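Local coordinates for protein putative Phosphoglycerate mutase (Plasmodium falciparum, PDB 3EOZ) that probably acts as a protein serine/threonine phosphatase of the histidine phosphatase (phosphoglycerate mutase-like) superfamily, this chain being the part that carries that domain, at residues V69-K81 with F91-E104. Numbering follows the deposited sequence.
Sequences VSVIYHSDMIRAK and FPDANLINDPNLNE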
loop_
_atom_site.group_PDB
_atom_site.type_symbol
_atom_site.label_atom_id
_atom_site.label_comp_id
_atom_site.label_asym_id
_atom_site.label_seq_id
_atom_site.Cartn_x
_atom_site.Cartn_y
_atom_site.Cartn_z
ATOM N N VAL B 69 2.040 -14.661 28.609
ATOM C CA VAL B 69 0.988 -14.934 27.626
ATOM C C VAL B 69 -0.062 -15.857 28.246
ATOM O O VAL B 69 0.140 -17.059 28.328
ATOM C CB VAL B 69 1.559 -15.599 26.342
ATOM C CG1 VAL B 69 0.448 -16.008 25.400
ATOM C CG2 VAL B 69 2.518 -14.667 25.639
ATOM N N SER B 70 -1.193 -15.296 28.653
ATOM C CA SER B 70 -2.218 -16.055 29.360
ATOM C C SER B 70 -3.164 -16.843 28.463
ATOM O O SER B 70 -3.609 -17.926 28.853
ATOM C CB SER B 70 -3.034 -15.124 30.265
ATOM O OG SER B 70 -3.621 -14.063 29.540
ATOM N N VAL B 71 -3.494 -16.306 27.283
ATOM C CA VAL B 71 -4.437 -16.970 26.362
ATOM C C VAL B 71 -3.969 -16.920 24.911
ATOM O O VAL B 71 -3.372 -15.953 24.479
ATOM C CB VAL B 71 -5.832 -16.325 26.406
ATOM C CG1 VAL B 71 -6.852 -17.190 25.634
ATOM C CG2 VAL B 71 -6.280 -16.082 27.848
ATOM N N ILE B 72 -4.255 -17.979 24.171
ATOM C CA ILE B 72 -4.074 -18.019 22.748
ATOM C C ILE B 72 -5.457 -18.310 22.170
ATOM O O ILE B 72 -6.024 -19.373 22.424
ATOM C CB ILE B 72 -3.073 -19.111 22.353
ATOM C CG1 ILE B 72 -1.687 -18.801 22.941
ATOM C CG2 ILE B 72 -2.962 -19.221 20.847
ATOM C CD1 ILE B 72 -0.668 -19.920 22.748
ATOM N N TYR B 73 -6.015 -17.367 21.412
ATOM C CA TYR B 73 -7.360 -17.540 20.838
ATOM C C TYR B 73 -7.305 -18.094 19.429
ATOM O O TYR B 73 -6.332 -17.868 18.712
ATOM C CB TYR B 73 -8.099 -16.217 20.806
ATOM C CG TYR B 73 -8.370 -15.636 22.155
ATOM C CD1 TYR B 73 -7.559 -14.639 22.684
ATOM C CD2 TYR B 73 -9.440 -16.072 22.906
ATOM C CE1 TYR B 73 -7.812 -14.079 23.927
ATOM C CE2 TYR B 73 -9.706 -15.523 24.146
ATOM C CZ TYR B 73 -8.882 -14.530 24.657
ATOM O OH TYR B 73 -9.158 -13.994 25.884
ATOM N N HIS B 74 -8.347 -18.811 19.018
ATOM C CA HIS B 74 -8.388 -19.345 17.667
ATOM C C HIS B 74 -9.793 -19.686 17.236
ATOM O O HIS B 74 -10.713 -19.700 18.035
ATOM C CB HIS B 74 -7.488 -20.577 17.556
ATOM C CG HIS B 74 -7.922 -21.711 18.429
ATOM N ND1 HIS B 74 -8.896 -22.611 18.047
ATOM C CD2 HIS B 74 -7.524 -22.085 19.669
ATOM C CE1 HIS B 74 -9.090 -23.479 19.023
ATOM N NE2 HIS B 74 -8.265 -23.184 20.014
ATOM N N SER B 75 -9.952 -19.953 15.949
ATOM C CA SER B 75 -11.262 -20.308 15.388
ATOM C C SER B 75 -11.533 -21.821 15.528
ATOM O O SER B 75 -10.709 -22.556 16.052
ATOM C CB SER B 75 -11.304 -19.919 13.913
ATOM O OG SER B 75 -10.564 -20.859 13.145
ATOM N N ASP B 76 -12.683 -22.264 15.024
ATOM C CA ASP B 76 -13.009 -23.687 14.937
ATOM C C ASP B 76 -12.180 -24.434 13.909
ATOM O O ASP B 76 -12.115 -25.656 13.972
ATOM C CB ASP B 76 -14.469 -23.885 14.541
ATOM C CG ASP B 76 -15.435 -23.480 15.624
ATOM O OD1 ASP B 76 -14.989 -23.309 16.774
ATOM O OD2 ASP B 76 -16.641 -23.346 15.322
HETATM N N MSE B 77 -11.560 -23.726 12.961
HETATM C CA MSE B 77 -10.884 -24.373 11.833
HETATM C C MSE B 77 -9.702 -25.188 12.290
HETATM O O MSE B 77 -8.924 -24.745 13.151
HETATM C CB MSE B 77 -10.373 -23.361 10.817
HETATM C CG MSE B 77 -11.392 -22.884 9.813
HETATM SE SE MSE B 77 -12.944 -22.082 10.621
HETATM C CE MSE B 77 -14.295 -23.355 9.976
ATOM N N ILE B 78 -9.551 -26.355 11.666
ATOM C CA ILE B 78 -8.538 -27.321 12.056
ATOM C C ILE B 78 -7.159 -26.703 12.019
ATOM O O ILE B 78 -6.428 -26.784 12.994
ATOM C CB ILE B 78 -8.578 -28.597 11.164
ATOM C CG1 ILE B 78 -10.007 -29.179 11.157
ATOM C CG2 ILE B 78 -7.549 -29.623 11.642
ATOM C CD1 ILE B 78 -10.106 -30.705 11.087
ATOM N N ARG B 79 -6.812 -26.088 10.894
ATOM C CA ARG B 79 -5.517 -25.359 10.745
ATOM C C ARG B 79 -5.284 -24.251 11.773
ATOM O O ARG B 79 -4.132 -24.016 12.184
ATOM C CB ARG B 79 -5.374 -24.757 9.344
ATOM C CG ARG B 79 -6.669 -24.401 8.739
ATOM C CD ARG B 79 -6.572 -23.431 7.595
ATOM N NE ARG B 79 -7.941 -23.177 7.157
ATOM C CZ ARG B 79 -8.318 -22.232 6.318
ATOM N NH1 ARG B 79 -7.427 -21.411 5.773
ATOM N NH2 ARG B 79 -9.603 -22.118 6.020
ATOM N N ALA B 80 -6.363 -23.569 12.165
ATOM C CA ALA B 80 -6.298 -22.579 13.246
ATOM C C ALA B 80 -5.879 -23.278 14.528
ATOM O O ALA B 80 -4.857 -22.935 15.114
ATOM C CB ALA B 80 -7.639 -21.871 13.423
ATOM N N LYS B 81 -6.665 -24.282 14.924
ATOM C CA LYS B 81 -6.341 -25.180 16.049
ATOM C C LYS B 81 -4.916 -25.730 15.973
ATOM O O LYS B 81 -4.163 -25.698 16.952
ATOM C CB LYS B 81 -7.353 -26.334 16.107
ATOM C CG LYS B 81 -8.644 -25.945 16.837
ATOM C CD LYS B 81 -9.886 -26.715 16.401
ATOM C CE LYS B 81 -11.099 -26.211 17.196
ATOM N NZ LYS B 81 -12.429 -26.636 16.642
ATOM N N PHE B 91 4.626 -21.419 24.808
ATOM C CA PHE B 91 3.985 -20.842 25.995
ATOM C C PHE B 91 3.141 -21.952 26.658
ATOM O O PHE B 91 1.903 -21.985 26.526
ATOM C CB PHE B 91 3.116 -19.617 25.627
ATOM C CG PHE B 91 3.824 -18.587 24.773
ATOM C CD1 PHE B 91 4.435 -17.482 25.351
ATOM C CD2 PHE B 91 3.868 -18.725 23.392
ATOM C CE1 PHE B 91 5.087 -16.533 24.564
ATOM C CE2 PHE B 91 4.513 -17.790 22.608
ATOM C CZ PHE B 91 5.126 -16.692 23.195
ATOM N N PRO B 92 3.815 -22.881 27.370
ATOM C CA PRO B 92 3.110 -24.048 27.925
ATOM C C PRO B 92 2.076 -23.662 28.989
ATOM O O PRO B 92 1.064 -24.347 29.135
ATOM C CB PRO B 92 4.239 -24.887 28.540
ATOM C CG PRO B 92 5.542 -24.220 28.115
ATOM C CD PRO B 92 5.204 -22.803 27.868
ATOM N N ASP B 93 2.319 -22.549 29.683
ATOM C CA ASP B 93 1.405 -22.044 30.706
ATOM C C ASP B 93 0.144 -21.348 30.156
ATOM O O ASP B 93 -0.699 -20.888 30.931
ATOM C CB ASP B 93 2.157 -21.073 31.627
ATOM N N ALA B 94 0.002 -21.259 28.834
ATOM C CA ALA B 94 -1.074 -20.470 28.250
ATOM C C ALA B 94 -2.271 -21.338 27.896
ATOM O O ALA B 94 -2.122 -22.471 27.451
ATOM C CB ALA B 94 -0.562 -19.733 27.017
ATOM N N ASN B 95 -3.465 -20.791 28.057
ATOM C CA ASN B 95 -4.690 -21.522 27.752
ATOM C C ASN B 95 -5.170 -21.263 26.316
ATOM O O ASN B 95 -5.311 -20.116 25.900
ATOM C CB ASN B 95 -5.771 -21.138 28.769
ATOM C CG ASN B 95 -5.290 -21.286 30.224
ATOM O OD1 ASN B 95 -5.102 -20.290 30.935
ATOM N ND2 ASN B 95 -5.051 -22.525 30.648
ATOM N N LEU B 96 -5.400 -22.333 25.562
ATOM C CA LEU B 96 -5.998 -22.236 24.244
ATOM C C LEU B 96 -7.496 -22.043 24.398
ATOM O O LEU B 96 -8.149 -22.862 25.022
ATOM C CB LEU B 96 -5.705 -23.491 23.417
ATOM C CG LEU B 96 -4.307 -23.566 22.769
ATOM C CD1 LEU B 96 -3.249 -22.997 23.689
ATOM C CD2 LEU B 96 -3.936 -24.986 22.382
ATOM N N ILE B 97 -8.037 -20.948 23.870
ATOM C CA ILE B 97 -9.486 -20.724 23.879
ATOM C C ILE B 97 -10.041 -20.628 22.466
ATOM O O ILE B 97 -9.526 -19.875 21.642
ATOM C CB ILE B 97 -9.896 -19.475 24.682
ATOM C CG1 ILE B 97 -9.867 -19.777 26.179
ATOM C CG2 ILE B 97 -11.333 -19.047 24.325
ATOM C CD1 ILE B 97 -8.510 -20.131 26.701
ATOM N N ASN B 98 -11.102 -21.396 22.213
ATOM C CA ASN B 98 -11.800 -21.448 20.935
ATOM C C ASN B 98 -12.849 -20.350 20.874
ATOM O O ASN B 98 -13.676 -20.246 21.778
ATOM C CB ASN B 98 -12.480 -22.811 20.780
ATOM C CG ASN B 98 -13.141 -23.004 19.407
ATOM O OD1 ASN B 98 -13.878 -22.147 18.926
ATOM N ND2 ASN B 98 -12.883 -24.150 18.782
ATOM N N ASP B 99 -12.821 -19.546 19.809
ATOM C CA ASP B 99 -13.799 -18.481 19.598
ATOM C C ASP B 99 -14.370 -18.655 18.203
ATOM O O ASP B 99 -13.727 -18.293 17.224
ATOM C CB ASP B 99 -13.158 -17.096 19.745
ATOM C CG ASP B 99 -14.166 -15.956 19.626
ATOM O OD1 ASP B 99 -15.335 -16.232 19.292
ATOM O OD2 ASP B 99 -13.787 -14.778 19.868
ATOM N N PRO B 100 -15.578 -19.232 18.103
ATOM C CA PRO B 100 -16.219 -19.370 16.795
ATOM C C PRO B 100 -16.436 -18.040 16.047
ATOM O O PRO B 100 -16.607 -18.057 14.830
ATOM C CB PRO B 100 -17.572 -20.038 17.120
ATOM C CG PRO B 100 -17.734 -19.975 18.552
ATOM C CD PRO B 100 -16.383 -19.848 19.170
ATOM N N ASN B 101 -16.433 -16.917 16.767
ATOM C CA ASN B 101 -16.476 -15.583 16.142
ATOM C C ASN B 101 -15.248 -15.249 15.265
ATOM O O ASN B 101 -15.352 -14.397 14.383
ATOM C CB ASN B 101 -16.690 -14.494 17.201
ATOM C CG ASN B 101 -18.114 -14.463 17.735
ATOM O OD1 ASN B 101 -19.049 -14.901 17.063
ATOM N ND2 ASN B 101 -18.289 -13.896 18.918
ATOM N N LEU B 102 -14.116 -15.936 15.501
ATOM C CA LEU B 102 -12.920 -15.852 14.658
ATOM C C LEU B 102 -12.995 -16.689 13.373
ATOM O O LEU B 102 -12.060 -16.680 12.573
ATOM C CB LEU B 102 -11.675 -16.292 15.451
ATOM C CG LEU B 102 -11.119 -15.376 16.542
ATOM C CD1 LEU B 102 -10.018 -16.071 17.271
ATOM C CD2 LEU B 102 -10.616 -14.023 15.980
ATOM N N ASN B 103 -14.088 -17.419 13.169
ATOM C CA ASN B 103 -14.261 -18.224 11.953
ATOM C C ASN B 103 -14.226 -17.389 10.690
ATOM O O ASN B 103 -14.909 -16.371 10.595
ATOM C CB ASN B 103 -15.596 -18.963 11.968
ATOM C CG ASN B 103 -15.602 -20.161 12.903
ATOM O OD1 ASN B 103 -14.645 -20.412 13.646
ATOM N ND2 ASN B 103 -16.688 -20.911 12.867
ATOM N N GLU B 104 -13.449 -17.853 9.715
ATOM C CA GLU B 104 -13.351 -17.235 8.391
ATOM C C GLU B 104 -14.673 -17.147 7.661
ATOM O O GLU B 104 -14.866 -16.255 6.834
ATOM C CB GLU B 104 -12.434 -18.077 7.517
ATOM C CG GLU B 104 -13.065 -19.427 7.157
ATOM C CD GLU B 104 -12.052 -20.480 6.823
ATOM O OE1 GLU B 104 -10.996 -20.514 7.505
ATOM O OE2 GLU B 104 -12.321 -21.282 5.889
#
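Arg79 and Glu104 meet in a salt bridge beyond the C-terminal ends of two parallel strands, NH2 lying 2.6 Å from Glu104 OE1. The arginine chain runs extended from CG to NE to get there, and its other terminal nitrogen, NH1, pairs with a bound phosphate, so Glu104 probably helps to orient the guanidinium beside that anion, in keeping with the phosphate pocket of this superfamily. Asn103 fastens the loop next to it: OD1 accepts the backbone N of Asp76 at 3.0 Å in a nearly straight bond (168°), while ND2 gives a weak bond to Asp76 OD2, the amide and carboxylate planes standing 71° apart. Farther back the His74 ring has Asn98 CA over one face, offset toward the rim, in a CH-pi contact (4.1 Å to the centroid) and Lys81 CA over the opposite face, also toward the rim. With chi1 at 63°, CG sits between the backbone N and carbonyl carbon, and from there ND1 donates in the ring plane to Ser75 O. On the opposite side of the sheet, Ile97 lies alongside the Tyr73 ring, CG2 3.8 Å from CD2, and sends CD1 to within 3.5 Å of Val71 CG1, which itself covers the centre of one face of that ring. Ile72 and Leu96 run side by side on the His74 face. At the other end, Val69 CG2 packs 3.4 Å from CE1 of Phe91, in the turn before strand 95-98. Backbone bonds from Asn95 N to Ser70 O through Asp99 N to His74 O join the strands, which form a beta-alpha-beta crossover with helix 78-88. Ile72, His74 and Leu96 touch that helix, Tyr73 meets Tyr138 of helix 114-139 edge-to-face, and strand 95-98 is outermost in the chain's sheet, with 68-74 between it and 148-154.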